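Local coordinates for protein tartronic semialdehyde reductase (Salmonella typhimurium, PDB 1YB4) that catalyses the NAD(P)H-dependent reduction of tartronate semialdehyde (2-hydroxy-3-oxopropanoate) to (R)-glycerate, and probably the reverse reaction, at residues A189-S194 with A285-A290; D199-R204 with R223-T228; T85-K90 with Q108-M113. One frame throughout, in Å; residues are numbered along the deposited sequence.

Contact 1 of 3, residues A189-S194 with A285-A290; sequences ALVFAS and ALELMA
Val191 is the one residue of 189-194 that touches 285-290, and its two methyls share the work. CG2 of Val191 lies 4.0 Å from CG of Glu287 and 4.2 Å from CB of Leu286. CG1 of Val191 sits 4.2 Å from the methyl CB of Ala290 and 4.1 Å from the backbone O of Leu286, so one branch faces the side-chain stems and the other a backbone oxygen and a methyl. The torsion explains this division: with chi1 at 172°, CG1 stands opposite the backbone N and CG2 opposite the carbonyl carbon, which spreads both branches over the facing helix.

The short helical segments pass 9.9 Å apart with their N-to-C directions 39° from parallel, and the nearest CA atoms, those of Val191 and Glu287, are 6.5 Å apart. All the cross-contacts are van der Waals; Leu286 also reaches further back along helix 167-195, to Glu184, Ser187 and Glu188.

Polar groups turn to other partners. Glu287 offers Val191 the aliphatic part of its side chain, while the chain, extended beyond CG, carries the carboxylate onward. There OE2 takes a salt bridge from Arg227 and a hydrogen bond from the backbone N of Leu294, and OE1 pairs with Lys293. The carbonyl O of Ala290 accepts from Lys195. Neighbouring subunits close over the helices: Met289 O is hydrogen-bonded to OG1 of Thr268 of the third subunit, and Phe192 packs on Val173 of the second.

Chemically, then, this is a small greasy junction in the C-terminal helical domain, in which the buried carboxylate of Glu287 is satisfied by two basic side chains and a backbone N-H, which probably favour its ionised form.

Contact 2 of 3, residues D199-R204 with R223-T228; sequences DPVRVR and RMINRT
Pro200 and Ile225 bring the two backbones nearest, CA to CA 7.1 Å, where the first turn of helix 200-207 faces the last turn of helix 215-225. Ile225 carries the contact from the second of these. CD1 of Ile225 meets CB of Pro200 at 4.1 Å, the backbone N of Val201 at 3.8 Å and CD of Arg204 at 3.8 Å, touching ring, backbone and aliphatic chain at once. The shorter branch, CG2 of Ile225, meets CG2 of Val201 at 4.0 Å, the two side chains crossing nearly at a right angle. With chi1 at -58° and chi2 at -177°, the longer branch of Ile225 stretches straight out to that first turn. Asp199 caps it: OD1 accepts from Val201 N at 2.7 Å, although the donor lies 31° out of the carboxylate plane. Arg204 runs extended past Ile225 and delivers its guanidinium to the backbone O of Glu218. Beyond the end of helix 215-225, the Arg227 side chain folds back so that NH1 donates a hydrogen bond to Met224 O at 3.2 Å. Both short helices rest on the long helix 167-195, Val203 against Ala193 and Met224 against Ile183, Val186 and Ser187, while Val203 also packs on Ala174 of the second subunit.

Contact 3 of 3, residues T85-K90 with Q108-M113; sequences TSLQGK and QRVNEM
Leu87 carries the apolar part of this contact, laying its CD2 methyl against the end of helix 100-111. CD2 of Leu87 touches CB of Met113 at 4.0 Å, its selenium SE at 4.1 Å (the residue is selenomethionine) and CG1 of Val110 at 4.2 Å. Leu87 and Met113 slant across one another; in Met113, chi1 at -61° and chi2 at -156° set the selenium beside the leucine methyl. Farther in, Leu87 also packs on Thr56, Cys82 and Ala115.

Met113 O meets carbon as well as nitrogen: it rests 3.8 Å from CB of Leu87, and Gln88 curls back through a bend at chi2 until its NE2 lies 3.9 Å from Met113 O, too far for a hydrogen bond. Within 85-90 the chain holds itself: Leu87 to Lys90 is a type II turn closed by Lys90 N to Leu87 O at 3.1 Å, with Gly89 at positive phi. On the other side Met113 N bonds to Val110 O at 2.9 Å.

The join between the turn leading into strand 90-94 and the helix that follows it is therefore hydrophobic at its centre, with Gln88 and Met113 at its exposed margin.

In the fold
Along the chain contact 3 comes first, in the Rossmann-type NAD-binding domain, where it lies at the edge of the crossover from strand 90-94 through helix 100-111 to the parallel strand 115-123. Contacts 1 and 2 belong to the all-helical C-terminal domain, about 52 Å away between centres and on the opposite side of the chain's centre. Contact 2 is nested within the loop that contact 1 closes. These two are 12 Å apart between centres and touch where Leu190 packs on Pro200; helix 167-195 supplies one side of contact 1 and supports the helices of contact 2. Both touch the second subunit, so this end lies at a subunit interface, whereas contact 3 meets no other chain.

Contact 1 of 3, residues A189-S194 with A285-A290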
loop_
_atom_site.group_PDB
_atom_site.type_symbol
_atom_site.label_atom_id
_atom_site.label_comp_id
_atom_site.label_asym_id
_atom_site.label_seq_id
_atom_site.Cartn_x
_atom_site.Cartn_y
_atom_site.Cartn_z
ATOM N N ALA A 189 -12.789 -7.238 -5.306
ATOM C CA ALA A 189 -13.331 -8.579 -5.520
ATOM C C ALA A 189 -14.227 -8.675 -6.760
ATOM O O ALA A 189 -14.096 -9.601 -7.561
ATOM C CB ALA A 189 -14.103 -9.011 -4.282
ATOM N N LEU A 190 -15.135 -7.717 -6.917
ATOM C CA LEU A 190 -16.045 -7.726 -8.058
ATOM C C LEU A 190 -15.356 -7.340 -9.381
ATOM O O LEU A 190 -15.571 -7.997 -10.406
ATOM C CB LEU A 190 -17.248 -6.820 -7.767
ATOM C CG LEU A 190 -18.159 -7.349 -6.652
ATOM C CD1 LEU A 190 -19.258 -6.360 -6.331
ATOM C CD2 LEU A 190 -18.782 -8.649 -7.087
ATOM N N VAL A 191 -14.525 -6.297 -9.374
ATOM C CA VAL A 191 -13.817 -5.920 -10.601
ATOM C C VAL A 191 -13.033 -7.159 -11.062
ATOM O O VAL A 191 -13.052 -7.527 -12.239
ATOM C CB VAL A 191 -12.850 -4.716 -10.373
ATOM C CG1 VAL A 191 -11.990 -4.481 -11.589
ATOM C CG2 VAL A 191 -13.646 -3.480 -10.088
ATOM N N PHE A 192 -12.378 -7.827 -10.122
ATOM C CA PHE A 192 -11.619 -9.037 -10.425
ATOM C C PHE A 192 -12.540 -10.147 -10.947
ATOM O O PHE A 192 -12.255 -10.770 -11.964
ATOM C CB PHE A 192 -10.927 -9.545 -9.167
ATOM C CG PHE A 192 -10.721 -11.024 -9.170
ATOM C CD1 PHE A 192 -9.704 -11.595 -9.924
ATOM C CD2 PHE A 192 -11.591 -11.854 -8.479
ATOM C CE1 PHE A 192 -9.558 -12.970 -9.989
ATOM C CE2 PHE A 192 -11.452 -13.237 -8.542
ATOM C CZ PHE A 192 -10.440 -13.798 -9.297
ATOM N N ALA A 193 -13.623 -10.415 -10.218
ATOM C CA ALA A 193 -14.576 -11.446 -10.624
ATOM C C ALA A 193 -15.065 -11.116 -12.022
ATOM O O ALA A 193 -15.220 -11.991 -12.860
ATOM C CB ALA A 193 -15.766 -11.489 -9.660
ATOM N N SER A 194 -15.306 -9.836 -12.272
ATOM C CA SER A 194 -15.791 -9.432 -13.577
ATOM C C SER A 194 -14.772 -9.702 -14.673
ATOM O O SER A 194 -15.076 -10.402 -15.638
ATOM C CB SER A 194 -16.162 -7.957 -13.570
ATOM O OG SER A 194 -16.592 -7.565 -14.855
ATOM N N ALA A 285 -12.326 3.625 -9.407
ATOM C CA ALA A 285 -10.881 3.758 -9.309
ATOM C C ALA A 285 -10.205 2.468 -9.703
ATOM O O ALA A 285 -9.216 2.482 -10.427
ATOM C CB ALA A 285 -10.480 4.150 -7.915
ATOM N N LEU A 286 -10.734 1.345 -9.231
ATOM C CA LEU A 286 -10.136 0.071 -9.591
ATOM C C LEU A 286 -10.472 -0.323 -11.029
ATOM O O LEU A 286 -9.699 -1.023 -11.685
ATOM C CB LEU A 286 -10.560 -1.012 -8.605
ATOM C CG LEU A 286 -9.904 -0.676 -7.266
ATOM C CD1 LEU A 286 -10.807 0.218 -6.471
ATOM C CD2 LEU A 286 -9.628 -1.915 -6.517
ATOM N N GLU A 287 -11.621 0.130 -11.528
ATOM C CA GLU A 287 -11.980 -0.178 -12.910
ATOM C C GLU A 287 -10.948 0.525 -13.785
ATOM O O GLU A 287 -10.443 -0.049 -14.739
ATOM C CB GLU A 287 -13.392 0.315 -13.243
ATOM C CG GLU A 287 -14.490 -0.477 -12.550
ATOM C CD GLU A 287 -15.867 0.124 -12.762
ATOM O OE1 GLU A 287 -15.975 1.366 -12.726
ATOM O OE2 GLU A 287 -16.840 -0.634 -12.949
ATOM N N LEU A 288 -10.615 1.763 -13.433
ATOM C CA LEU A 288 -9.635 2.547 -14.187
ATOM C C LEU A 288 -8.264 1.860 -14.180
ATOM O O LEU A 288 -7.604 1.734 -15.222
ATOM C CB LEU A 288 -9.512 3.945 -13.569
ATOM C CG LEU A 288 -8.552 4.941 -14.227
ATOM C CD1 LEU A 288 -8.990 5.196 -15.644
ATOM C CD2 LEU A 288 -8.536 6.252 -13.449
HETATM N N MSE A 289 -7.857 1.414 -12.992
HETATM C CA MSE A 289 -6.573 0.767 -12.799
HETATM C C MSE A 289 -6.464 -0.622 -13.422
HETATM O O MSE A 289 -5.372 -1.185 -13.507
HETATM C CB MSE A 289 -6.262 0.725 -11.298
HETATM C CG MSE A 289 -6.027 2.124 -10.701
HETATM SE SE MSE A 289 -6.461 2.351 -8.815
HETATM C CE MSE A 289 -4.809 1.673 -8.057
ATOM N N ALA A 290 -7.589 -1.163 -13.875
ATOM C CA ALA A 290 -7.609 -2.477 -14.487
ATOM C C ALA A 290 -8.092 -2.375 -15.925
ATOM O O ALA A 290 -7.994 -3.338 -16.692
ATOM C CB ALA A 290 -8.525 -3.398 -13.699
#

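Contact 2 of 3, residues D199-R204 with R223-T228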
loop_
_atom_site.group_PDB
_atom_site.type_symbol
_atom_site.label_atom_id
_atom_site.label_comp_id
_atom_site.label_asym_id
_atom_site.label_seq_id
_atom_site.Cartn_x
_atom_site.Cartn_y
_atom_site.Cartn_z
ATOM N N ASP A 199 -20.141 -13.282 -13.393
ATOM C CA ASP A 199 -21.168 -12.254 -13.318
ATOM C C ASP A 199 -21.199 -11.705 -11.911
ATOM O O ASP A 199 -21.496 -12.438 -10.950
ATOM C CB ASP A 199 -22.550 -12.842 -13.657
ATOM C CG ASP A 199 -23.662 -11.791 -13.675
ATOM O OD1 ASP A 199 -23.573 -10.791 -12.925
ATOM O OD2 ASP A 199 -24.639 -11.975 -14.435
ATOM N N PRO A 200 -20.904 -10.404 -11.763
ATOM C CA PRO A 200 -20.914 -9.794 -10.427
ATOM C C PRO A 200 -22.204 -10.034 -9.638
ATOM O O PRO A 200 -22.161 -10.243 -8.422
ATOM C CB PRO A 200 -20.626 -8.300 -10.700
ATOM C CG PRO A 200 -20.784 -8.137 -12.196
ATOM C CD PRO A 200 -20.374 -9.473 -12.771
ATOM N N VAL A 201 -23.347 -10.021 -10.318
ATOM C CA VAL A 201 -24.602 -10.246 -9.624
ATOM C C VAL A 201 -24.536 -11.584 -8.908
ATOM O O VAL A 201 -24.905 -11.694 -7.744
ATOM C CB VAL A 201 -25.781 -10.271 -10.589
ATOM C CG1 VAL A 201 -27.080 -10.307 -9.790
ATOM C CG2 VAL A 201 -25.726 -9.059 -11.523
ATOM N N ARG A 202 -24.046 -12.590 -9.626
ATOM C CA ARG A 202 -23.881 -13.958 -9.108
ATOM C C ARG A 202 -22.959 -14.098 -7.882
ATOM O O ARG A 202 -23.364 -14.630 -6.831
ATOM C CB ARG A 202 -23.337 -14.856 -10.223
ATOM C CG ARG A 202 -24.381 -15.717 -10.887
ATOM C CD ARG A 202 -25.492 -14.882 -11.456
ATOM N NE ARG A 202 -26.767 -15.531 -11.200
ATOM C CZ ARG A 202 -27.130 -16.705 -11.709
ATOM N NH1 ARG A 202 -26.310 -17.372 -12.518
ATOM N NH2 ARG A 202 -28.316 -17.213 -11.393
ATOM N N VAL A 203 -21.714 -13.638 -8.052
ATOM C CA VAL A 203 -20.685 -13.684 -7.019
ATOM C C VAL A 203 -21.219 -12.990 -5.786
ATOM O O VAL A 203 -21.125 -13.510 -4.679
ATOM C CB VAL A 203 -19.385 -12.956 -7.477
ATOM C CG1 VAL A 203 -18.288 -13.130 -6.426
ATOM C CG2 VAL A 203 -18.933 -13.477 -8.837
ATOM N N ARG A 204 -21.774 -11.801 -5.987
ATOM C CA ARG A 204 -22.339 -11.037 -4.889
ATOM C C ARG A 204 -23.394 -11.891 -4.197
ATOM O O ARG A 204 -23.429 -11.986 -2.958
ATOM C CB ARG A 204 -22.979 -9.746 -5.411
ATOM C CG ARG A 204 -23.907 -9.067 -4.418
ATOM C CD ARG A 204 -24.410 -7.755 -4.976
ATOM N NE ARG A 204 -25.399 -7.104 -4.123
ATOM C CZ ARG A 204 -26.596 -7.617 -3.836
ATOM N NH1 ARG A 204 -26.951 -8.800 -4.326
ATOM N NH2 ARG A 204 -27.455 -6.934 -3.085
ATOM N N ARG A 223 -25.118 -0.919 -5.644
ATOM C CA ARG A 223 -24.885 0.380 -6.250
ATOM C C ARG A 223 -23.814 0.347 -7.340
ATOM O O ARG A 223 -23.878 1.113 -8.303
ATOM C CB ARG A 223 -24.498 1.404 -5.176
ATOM C CG ARG A 223 -25.629 1.828 -4.262
ATOM C CD ARG A 223 -25.137 2.741 -3.134
ATOM N NE ARG A 223 -26.183 3.022 -2.148
ATOM C CZ ARG A 223 -26.020 3.759 -1.050
ATOM N NH1 ARG A 223 -24.844 4.307 -0.774
ATOM N NH2 ARG A 223 -27.038 3.939 -0.215
HETATM N N MSE A 224 -22.842 -0.552 -7.196
HETATM C CA MSE A 224 -21.752 -0.668 -8.161
HETATM C C MSE A 224 -22.168 -1.382 -9.432
HETATM O O MSE A 224 -21.725 -1.030 -10.531
HETATM C CB MSE A 224 -20.565 -1.410 -7.534
HETATM C CG MSE A 224 -19.857 -0.666 -6.394
HETATM SE SE MSE A 224 -18.485 -1.756 -5.491
HETATM C CE MSE A 224 -18.681 -1.053 -3.685
ATOM N N ILE A 225 -23.015 -2.394 -9.273
ATOM C CA ILE A 225 -23.494 -3.181 -10.402
ATOM C C ILE A 225 -24.470 -2.408 -11.287
ATOM O O ILE A 225 -24.322 -2.363 -12.509
ATOM C CB ILE A 225 -24.187 -4.469 -9.915
ATOM C CG1 ILE A 225 -23.207 -5.301 -9.062
ATOM C CG2 ILE A 225 -24.678 -5.267 -11.112
ATOM C CD1 ILE A 225 -23.755 -6.650 -8.562
ATOM N N ASN A 226 -25.464 -1.789 -10.667
ATOM C CA ASN A 226 -26.447 -1.045 -11.431
ATOM C C ASN A 226 -25.965 0.354 -11.781
ATOM O O ASN A 226 -26.734 1.164 -12.289
ATOM C CB ASN A 226 -27.765 -0.982 -10.657
ATOM C CG ASN A 226 -28.243 -2.359 -10.219
ATOM O OD1 ASN A 226 -28.084 -3.346 -10.950
ATOM N ND2 ASN A 226 -28.843 -2.433 -9.032
ATOM N N ARG A 227 -24.688 0.624 -11.515
ATOM C CA ARG A 227 -24.061 1.931 -11.782
ATOM C C ARG A 227 -24.844 3.116 -11.210
ATOM O O ARG A 227 -24.865 4.199 -11.794
ATOM C CB ARG A 227 -23.866 2.132 -13.286
ATOM C CG ARG A 227 -23.387 0.885 -14.006
ATOM C CD ARG A 227 -22.068 0.406 -13.449
ATOM N NE ARG A 227 -20.965 1.282 -13.837
ATOM C CZ ARG A 227 -19.731 1.158 -13.368
ATOM N NH1 ARG A 227 -19.456 0.197 -12.494
ATOM N NH2 ARG A 227 -18.778 1.986 -13.767
ATOM N N THR A 228 -25.467 2.912 -10.056
ATOM C CA THR A 228 -26.246 3.963 -9.420
ATOM C C THR A 228 -25.418 4.624 -8.317
ATOM O O THR A 228 -25.359 4.135 -7.192
ATOM C CB THR A 228 -27.578 3.384 -8.852
ATOM O OG1 THR A 228 -27.368 2.853 -7.540
ATOM C CG2 THR A 228 -28.092 2.254 -9.760
#

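Contact 3 of 3, residues T85-K90 with Q108-M113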
loop_
_atom_site.group_PDB
_atom_site.type_symbol
_atom_site.label_atom_id
_atom_site.label_comp_id
_atom_site.label_asym_id
_atom_site.label_seq_id
_atom_site.Cartn_x
_atom_site.Cartn_y
_atom_site.Cartn_z
ATOM N N THR A 85 -18.806 33.751 28.928
ATOM C CA THR A 85 -20.198 33.617 29.336
ATOM C C THR A 85 -20.195 32.494 30.357
ATOM O O THR A 85 -19.504 31.494 30.172
ATOM C CB THR A 85 -21.114 33.187 28.165
ATOM O OG1 THR A 85 -21.026 34.143 27.102
ATOM C CG2 THR A 85 -22.568 33.083 28.632
ATOM N N SER A 86 -20.947 32.649 31.438
ATOM C CA SER A 86 -20.989 31.600 32.440
ATOM C C SER A 86 -21.394 30.307 31.753
ATOM O O SER A 86 -22.319 30.293 30.943
ATOM C CB SER A 86 -21.996 31.933 33.538
ATOM O OG SER A 86 -22.120 30.856 34.450
ATOM N N LEU A 87 -20.688 29.228 32.075
ATOM C CA LEU A 87 -20.958 27.920 31.496
ATOM C C LEU A 87 -21.454 27.007 32.600
ATOM O O LEU A 87 -21.808 25.852 32.360
ATOM C CB LEU A 87 -19.676 27.352 30.892
ATOM C CG LEU A 87 -19.637 27.115 29.379
ATOM C CD1 LEU A 87 -20.143 28.325 28.616
ATOM C CD2 LEU A 87 -18.215 26.793 28.983
ATOM N N GLN A 88 -21.485 27.552 33.812
ATOM C CA GLN A 88 -21.908 26.815 34.992
ATOM C C GLN A 88 -23.298 26.200 34.853
ATOM O O GLN A 88 -24.240 26.866 34.422
ATOM C CB GLN A 88 -21.866 27.731 36.221
ATOM C CG GLN A 88 -22.075 26.992 37.528
ATOM C CD GLN A 88 -20.966 25.985 37.817
ATOM O OE1 GLN A 88 -21.193 24.957 38.467
ATOM N NE2 GLN A 88 -19.756 26.282 37.344
ATOM N N GLY A 89 -23.407 24.923 35.217
ATOM C CA GLY A 89 -24.675 24.211 35.160
ATOM C C GLY A 89 -25.220 23.917 33.775
ATOM O O GLY A 89 -26.394 23.555 33.624
ATOM N N LYS A 90 -24.373 24.076 32.760
ATOM C CA LYS A 90 -24.782 23.827 31.385
ATOM C C LYS A 90 -24.202 22.544 30.815
ATOM O O LYS A 90 -23.265 21.950 31.358
ATOM C CB LYS A 90 -24.388 25.000 30.478
ATOM C CG LYS A 90 -25.150 26.282 30.754
ATOM C CD LYS A 90 -24.783 27.376 29.759
ATOM C CE LYS A 90 -25.491 28.678 30.106
ATOM N NZ LYS A 90 -26.966 28.490 30.220
ATOM N N GLN A 108 -12.357 18.734 28.714
ATOM C CA GLN A 108 -11.866 19.109 30.036
ATOM C C GLN A 108 -11.762 20.620 30.213
ATOM O O GLN A 108 -11.796 21.108 31.339
ATOM C CB GLN A 108 -10.528 18.436 30.347
ATOM C CG GLN A 108 -9.351 18.922 29.545
ATOM C CD GLN A 108 -8.082 18.164 29.906
ATOM O OE1 GLN A 108 -7.714 18.077 31.082
ATOM N NE2 GLN A 108 -7.405 17.612 28.896
ATOM N N ARG A 109 -11.639 21.361 29.113
ATOM C CA ARG A 109 -11.577 22.813 29.216
ATOM C C ARG A 109 -12.948 23.267 29.672
ATOM O O ARG A 109 -13.079 23.969 30.667
ATOM C CB ARG A 109 -11.257 23.464 27.874
ATOM C CG ARG A 109 -9.783 23.597 27.569
ATOM C CD ARG A 109 -9.540 24.864 26.764
ATOM N NE ARG A 109 -8.795 24.626 25.530
ATOM C CZ ARG A 109 -8.642 25.539 24.578
ATOM N NH1 ARG A 109 -9.185 26.742 24.725
ATOM N NH2 ARG A 109 -7.952 25.252 23.482
ATOM N N VAL A 110 -13.972 22.861 28.931
ATOM C CA VAL A 110 -15.343 23.204 29.271
ATOM C C VAL A 110 -15.660 22.656 30.667
ATOM O O VAL A 110 -16.322 23.320 31.464
ATOM C CB VAL A 110 -16.333 22.623 28.214
ATOM C CG1 VAL A 110 -17.748 22.607 28.749
ATOM C CG2 VAL A 110 -16.290 23.458 26.954
ATOM N N ASN A 111 -15.165 21.456 30.969
ATOM C CA ASN A 111 -15.406 20.833 32.276
ATOM C C ASN A 111 -14.872 21.660 33.445
ATOM O O ASN A 111 -15.471 21.669 34.524
ATOM C CB ASN A 111 -14.798 19.427 32.348
ATOM C CG ASN A 111 -15.670 18.365 31.679
ATOM O OD1 ASN A 111 -15.287 17.196 31.601
ATOM N ND2 ASN A 111 -16.843 18.767 31.197
ATOM N N GLU A 112 -13.747 22.343 33.235
ATOM C CA GLU A 112 -13.166 23.159 34.291
ATOM C C GLU A 112 -13.805 24.541 34.324
ATOM O O GLU A 112 -13.420 25.390 35.122
ATOM C CB GLU A 112 -11.637 23.252 34.130
ATOM C CG GLU A 112 -11.137 23.839 32.820
ATOM C CD GLU A 112 -9.661 23.547 32.582
ATOM O OE1 GLU A 112 -9.271 22.362 32.640
ATOM O OE2 GLU A 112 -8.885 24.494 32.332
HETATM N N MSE A 113 -14.793 24.758 33.461
HETATM C CA MSE A 113 -15.505 26.027 33.431
HETATM C C MSE A 113 -16.889 25.840 34.037
HETATM O O MSE A 113 -17.690 26.769 34.082
HETATM C CB MSE A 113 -15.636 26.542 32.005
HETATM C CG MSE A 113 -14.310 26.790 31.328
HETATM SE SE MSE A 113 -14.460 28.065 29.899
HETATM C CE MSE A 113 -13.636 29.582 30.785
#